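Local coordinates for transcription initiation factor IIB (Methanocaldococcus jannaschii, PDB 5O9J), which is a HINT-fold mini-intein that probably excises itself from transcription factor IIB by protein splicing, joining the sequences on its two flanks, at residues A[12-16]-A[17-21]; A[39-43]-A[44-48]. One frame throughout, in Å; residues are numbered along the deposited sequence.

Interaction 1. Residues A[12-16]-A[17-21]; sequences IIKEN and GEIKV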
loop_
_atom_site.group_PDB
_atom_site.type_symbol
_atom_site.label_atom_id
_atom_site.label_comp_id
_atom_site.label_asym_id
_atom_site.label_seq_id
_atom_site.Cartn_x
_atom_site.Cartn_y
_atom_site.Cartn_z
ATOM N N ILE A 12 10.663 3.447 -0.121
ATOM C CA ILE A 12 11.808 4.328 -0.146
ATOM C C ILE A 12 11.824 5.039 1.185
ATOM O O ILE A 12 10.868 5.725 1.529
ATOM C CB ILE A 12 11.724 5.337 -1.334
ATOM C CG1 ILE A 12 11.755 4.586 -2.669
ATOM C CG2 ILE A 12 12.855 6.337 -1.266
ATOM C CD1 ILE A 12 11.161 5.364 -3.851
ATOM N N ILE A 13 12.893 4.866 1.954
ATOM C CA ILE A 13 12.905 5.402 3.308
ATOM C C ILE A 13 14.124 6.234 3.647
ATOM O O ILE A 13 15.139 6.193 2.953
ATOM C CB ILE A 13 12.826 4.275 4.367
ATOM C CG1 ILE A 13 14.049 3.355 4.265
ATOM C CG2 ILE A 13 11.550 3.481 4.211
ATOM C CD1 ILE A 13 14.115 2.300 5.369
ATOM N N LYS A 14 13.989 6.992 4.732
ATOM C CA LYS A 14 15.120 7.551 5.461
ATOM C C LYS A 14 15.188 6.891 6.830
ATOM O O LYS A 14 14.231 6.980 7.602
ATOM C CB LYS A 14 14.990 9.063 5.631
ATOM C CG LYS A 14 15.690 9.894 4.593
ATOM C CD LYS A 14 15.877 11.292 5.137
ATOM C CE LYS A 14 16.131 12.297 4.043
ATOM N NZ LYS A 14 16.313 13.658 4.624
ATOM N N GLU A 15 16.298 6.221 7.131
ATOM C CA GLU A 15 16.472 5.586 8.440
ATOM C C GLU A 15 17.598 6.271 9.211
ATOM O O GLU A 15 18.710 6.427 8.690
ATOM C CB GLU A 15 16.760 4.089 8.294
ATOM C CG GLU A 15 16.790 3.324 9.619
ATOM C CD GLU A 15 16.963 1.821 9.430
ATOM O OE1 GLU A 15 17.377 1.403 8.327
ATOM O OE2 GLU A 15 16.680 1.058 10.382
ATOM N N ASN A 16 17.296 6.691 10.441
ATOM C CA ASN A 16 18.226 7.452 11.282
ATOM C C ASN A 16 18.954 8.557 10.530
ATOM O O ASN A 16 20.093 8.887 10.854
ATOM C CB ASN A 16 19.253 6.519 11.927
ATOM C CG ASN A 16 18.634 5.605 12.952
ATOM O OD1 ASN A 16 17.607 5.938 13.546
ATOM N ND2 ASN A 16 19.247 4.443 13.165
ATOM N N GLY A 17 18.298 9.109 9.515
ATOM C CA GLY A 17 18.878 10.180 8.727
ATOM C C GLY A 17 19.426 9.809 7.359
ATOM O O GLY A 17 19.957 10.680 6.667
ATOM N N GLU A 18 19.315 8.547 6.946
ATOM C CA GLU A 18 19.769 8.216 5.597
ATOM C C GLU A 18 18.841 7.323 4.778
ATOM O O GLU A 18 18.104 6.475 5.302
ATOM C CB GLU A 18 21.163 7.585 5.641
ATOM C CG GLU A 18 22.301 8.615 5.516
ATOM C CD GLU A 18 22.089 9.653 4.408
ATOM O OE1 GLU A 18 21.381 9.373 3.411
ATOM O OE2 GLU A 18 22.615 10.781 4.557
ATOM N N ILE A 19 18.940 7.541 3.470
ATOM C CA ILE A 19 18.038 7.016 2.458
ATOM C C ILE A 19 18.386 5.596 2.050
ATOM O O ILE A 19 19.562 5.258 1.929
ATOM C CB ILE A 19 18.066 7.920 1.201
ATOM C CG1 ILE A 19 17.603 9.330 1.556
ATOM C CG2 ILE A 19 17.205 7.356 0.085
ATOM C CD1 ILE A 19 17.757 10.298 0.424
ATOM N N LYS A 20 17.361 4.773 1.837
ATOM C CA LYS A 20 17.545 3.428 1.293
ATOM C C LYS A 20 16.224 2.905 0.748
ATOM O O LYS A 20 15.168 3.495 0.998
ATOM C CB LYS A 20 18.114 2.475 2.353
ATOM C CG LYS A 20 17.548 2.674 3.736
ATOM C CD LYS A 20 18.322 1.877 4.784
ATOM C CE LYS A 20 19.696 2.473 5.038
ATOM N NZ LYS A 20 20.236 2.041 6.360
ATOM N N VAL A 21 16.295 1.815 -0.014
ATOM C CA VAL A 21 15.128 1.235 -0.669
ATOM C C VAL A 21 14.990 -0.228 -0.268
ATOM O O VAL A 21 15.846 -1.050 -0.603
ATOM C CB VAL A 21 15.225 1.319 -2.198
ATOM C CG1 VAL A 21 13.938 0.796 -2.833
ATOM C CG2 VAL A 21 15.517 2.736 -2.646
HETATM O O HOH W 1 15.315 9.490 9.415
#

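Interaction 2. Residues A[39-43]-A[44-48]; sequences RREGI and LEIAK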
loop_
_atom_site.group_PDB
_atom_site.type_symbol
_atom_site.label_atom_id
_atom_site.label_comp_id
_atom_site.label_asym_id
_atom_site.label_seq_id
_atom_site.Cartn_x
_atom_site.Cartn_y
_atom_site.Cartn_z
ATOM N N ARG A 39 3.300 -3.236 21.493
ATOM C CA ARG A 39 2.021 -3.444 22.160
ATOM C C ARG A 39 1.155 -4.278 21.237
ATOM O O ARG A 39 1.497 -4.473 20.073
ATOM C CB ARG A 39 1.346 -2.115 22.506
ATOM C CG ARG A 39 0.775 -1.350 21.318
ATOM C CD ARG A 39 0.085 -0.072 21.781
ATOM N NE ARG A 39 -0.747 0.509 20.730
ATOM C CZ ARG A 39 -0.291 1.324 19.783
ATOM N NH1 ARG A 39 0.995 1.659 19.754
ATOM N NH2 ARG A 39 -1.120 1.806 18.861
ATOM N N ARG A 40 0.042 -4.784 21.748
ATOM C CA ARG A 40 -0.817 -5.636 20.944
ATOM C C ARG A 40 -2.262 -5.157 20.892
ATOM O O ARG A 40 -2.779 -4.564 21.839
ATOM C CB ARG A 40 -0.774 -7.074 21.467
ATOM C CG ARG A 40 0.545 -7.778 21.235
ATOM C CD ARG A 40 0.425 -9.256 21.563
ATOM N NE ARG A 40 1.389 -10.065 20.818
ATOM C CZ ARG A 40 1.185 -10.527 19.587
ATOM N NH1 ARG A 40 0.058 -10.250 18.952
ATOM N NH2 ARG A 40 2.112 -11.261 18.991
ATOM N N GLU A 41 -2.897 -5.416 19.758
ATOM C CA GLU A 41 -4.322 -5.195 19.580
ATOM C C GLU A 41 -4.881 -6.437 18.910
ATOM O O GLU A 41 -5.192 -6.436 17.716
ATOM C CB GLU A 41 -4.601 -3.942 18.746
ATOM C CG GLU A 41 -4.094 -2.652 19.380
ATOM C CD GLU A 41 -4.613 -1.414 18.676
ATOM O OE1 GLU A 41 -5.433 -1.566 17.744
ATOM O OE2 GLU A 41 -4.204 -0.293 19.056
ATOM N N GLY A 42 -4.974 -7.511 19.685
ATOM C CA GLY A 42 -5.384 -8.796 19.162
ATOM C C GLY A 42 -4.274 -9.429 18.353
ATOM O O GLY A 42 -3.207 -9.749 18.880
ATOM N N ILE A 43 -4.527 -9.595 17.059
ATOM C CA ILE A 43 -3.550 -10.174 16.146
ATOM C C ILE A 43 -2.503 -9.145 15.747
ATOM O O ILE A 43 -1.500 -9.481 15.116
ATOM C CB ILE A 43 -4.227 -10.725 14.877
ATOM C CG1 ILE A 43 -5.116 -9.650 14.242
ATOM C CG2 ILE A 43 -5.039 -11.969 15.210
ATOM C CD1 ILE A 43 -5.822 -10.101 12.974
ATOM N N LEU A 44 -2.741 -7.894 16.134
ATOM C CA LEU A 44 -1.887 -6.776 15.748
ATOM C C LEU A 44 -0.706 -6.552 16.683
ATOM O O LEU A 44 -0.891 -6.293 17.872
ATOM C CB LEU A 44 -2.711 -5.491 15.683
ATOM C CG LEU A 44 -3.103 -4.936 14.315
ATOM C CD1 LEU A 44 -3.493 -3.474 14.469
ATOM C CD2 LEU A 44 -1.974 -5.097 13.300
ATOM N N GLU A 45 0.500 -6.643 16.126
ATOM C CA GLU A 45 1.740 -6.286 16.815
ATOM C C GLU A 45 2.168 -4.882 16.398
ATOM O O GLU A 45 2.435 -4.653 15.224
ATOM C CB GLU A 45 2.846 -7.277 16.468
ATOM C CG GLU A 45 3.430 -8.062 17.624
ATOM C CD GLU A 45 4.360 -9.178 17.142
ATOM O OE1 GLU A 45 4.111 -9.744 16.051
ATOM O OE2 GLU A 45 5.345 -9.482 17.847
ATOM N N ILE A 46 2.241 -3.953 17.344
ATOM C CA ILE A 46 2.548 -2.568 17.019
ATOM C C ILE A 46 3.796 -2.089 17.733
ATOM O O ILE A 46 3.916 -2.235 18.948
ATOM C CB ILE A 46 1.387 -1.639 17.400
ATOM C CG1 ILE A 46 0.121 -2.036 16.642
ATOM C CG2 ILE A 46 1.752 -0.189 17.131
ATOM C CD1 ILE A 46 -1.155 -1.640 17.360
ATOM N N ALA A 47 4.726 -1.513 16.980
ATOM C CA ALA A 47 5.910 -0.896 17.566
ATOM C C ALA A 47 5.966 0.553 17.178
ATOM O O ALA A 47 5.780 0.886 16.009
ATOM C CB ALA A 47 7.180 -1.605 17.113
ATOM N N LYS A 48 6.218 1.421 18.147
ATOM C CA LYS A 48 6.472 2.813 17.825
ATOM C C LYS A 48 7.937 2.903 17.418
ATOM O O LYS A 48 8.759 2.142 17.922
ATOM C CB LYS A 48 6.152 3.733 19.004
ATOM C CG LYS A 48 7.370 4.370 19.644
ATOM C CD LYS A 48 7.058 5.800 20.038
ATOM C CE LYS A 48 8.310 6.562 20.454
ATOM N NZ LYS A 48 8.009 8.002 20.719
#

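Interaction 1. Residues A[12-16]-A[17-21]
The carboxylate of Glu15 meets Lys20 through one oxygen: OE1 stands 3.5 Å from Lys20 NZ in a salt bridge, while OE2 pairs with Lys30, so the group is shared between two lysine ammonium groups, which would probably stabilise its negative charge. The other carboxylate, on Glu18, bends at chi2 over its own strand toward the next residue; its OE1 accepts the backbone N-H of Ile19 on the anti side at 3.1 Å, somewhat out of the carboxylate plane. Lys20 reaches Glu15 by a bent path. Its CG lies between the backbone N and the carbonyl carbon (chi1 39°), where it rests 3.6 Å from Ile13 CG1, and a turn at chi3 (72°) then sends CE and NZ toward the carboxylate. Ile13, buried, thus has the aliphatic part of a lysine across it.

Residues 12-21 form a beta hairpin of the HINT fold whose connection is a two-residue type I' turn (Asn16, Gly17). Gly17 has a positive phi of 103°, and a CB there would run into Asn16 O. Four backbone bonds hold the arms together: Ile13 and Lys20 bond to each other in both directions, as do Glu15 and Glu18. Glu15 N donates to Glu18 O at 2.6 Å, whereas the return bond from Glu18 N comes in above the carbonyl plane of Glu15. A water accepts from Gly17 N at 3.0 Å and gives a weak bond to Lys14 O. On the face of Ile12, Lys14, Ile19 and Val21, Lys14 lays CG across Ile19 CG1 at 3.6 Å, and Ile12 runs alongside Val21, where Ile12 CG1 is 4.2 Å from Val21 CG2. Phe65 of strand 63-67 touches Ile12, Lys14 and Ile19 on this face.

Interaction 2. Residues A[39-43]-A[44-48]
With CG set between the backbone N and the carbonyl carbon (chi1 72°) and the chain extended to NE, Arg39 lays its guanidinium across Ile46, whose CG2 comes within 3.3 Å of Arg39 NH1 and whose CD1 also sits over that face. Glu70 binds NH1 in a salt bridge, which helps to fix the group. Glu41 CD also lies 3.7 Å from Ile46 CD1.

The strands form an antiparallel hairpin closed by a two-residue type II' turn (Gly42, Ile43), with Gly42 at positive phi in its first corner. Its closing bond is long, Leu44 N to Glu41 O at 3.3 Å, and arrives well above the carbonyl plane; Glu41 N returns a bond to Leu44 O at 2.9 Å.

On the face opposite Arg39, Glu41 and Ile46, Arg40 and Glu45 run side by side, guanidinium and carboxylate stacked with planes 13° apart. Arg40 NH2 and Glu45 OE2 are a long 3.9 Å apart, so charge rather than a directed N-H joins them. With an alanine in place of Glu45, Arg40 would probably lose its stacking partner and Arg73 the carboxylate that OE1 offers it.

Overall arrangement
Both contacts are beta hairpins at the surface of the intein splicing domain, and they follow in series along the chain: interaction 1 closes before interaction 2 opens. Their centres lie about 24 Å apart and their nearest atoms about 11 Å, so they do not touch. They belong to different antiparallel sheets. Residues 12-21 join strand 18-23, outermost in its sheet, to strand 10-15, which also pairs with 52-57; residues 39-48 join the outermost strand 38-41 to 44-48, which pairs with 70-75. Helix 24-33 lies between them in sequence and meets both: its Lys30 is salt-bridged to Glu15 of the first hairpin, and its Ile32 packs on Glu45 and Ala47 of the second, so it links the two hairpins within the fold.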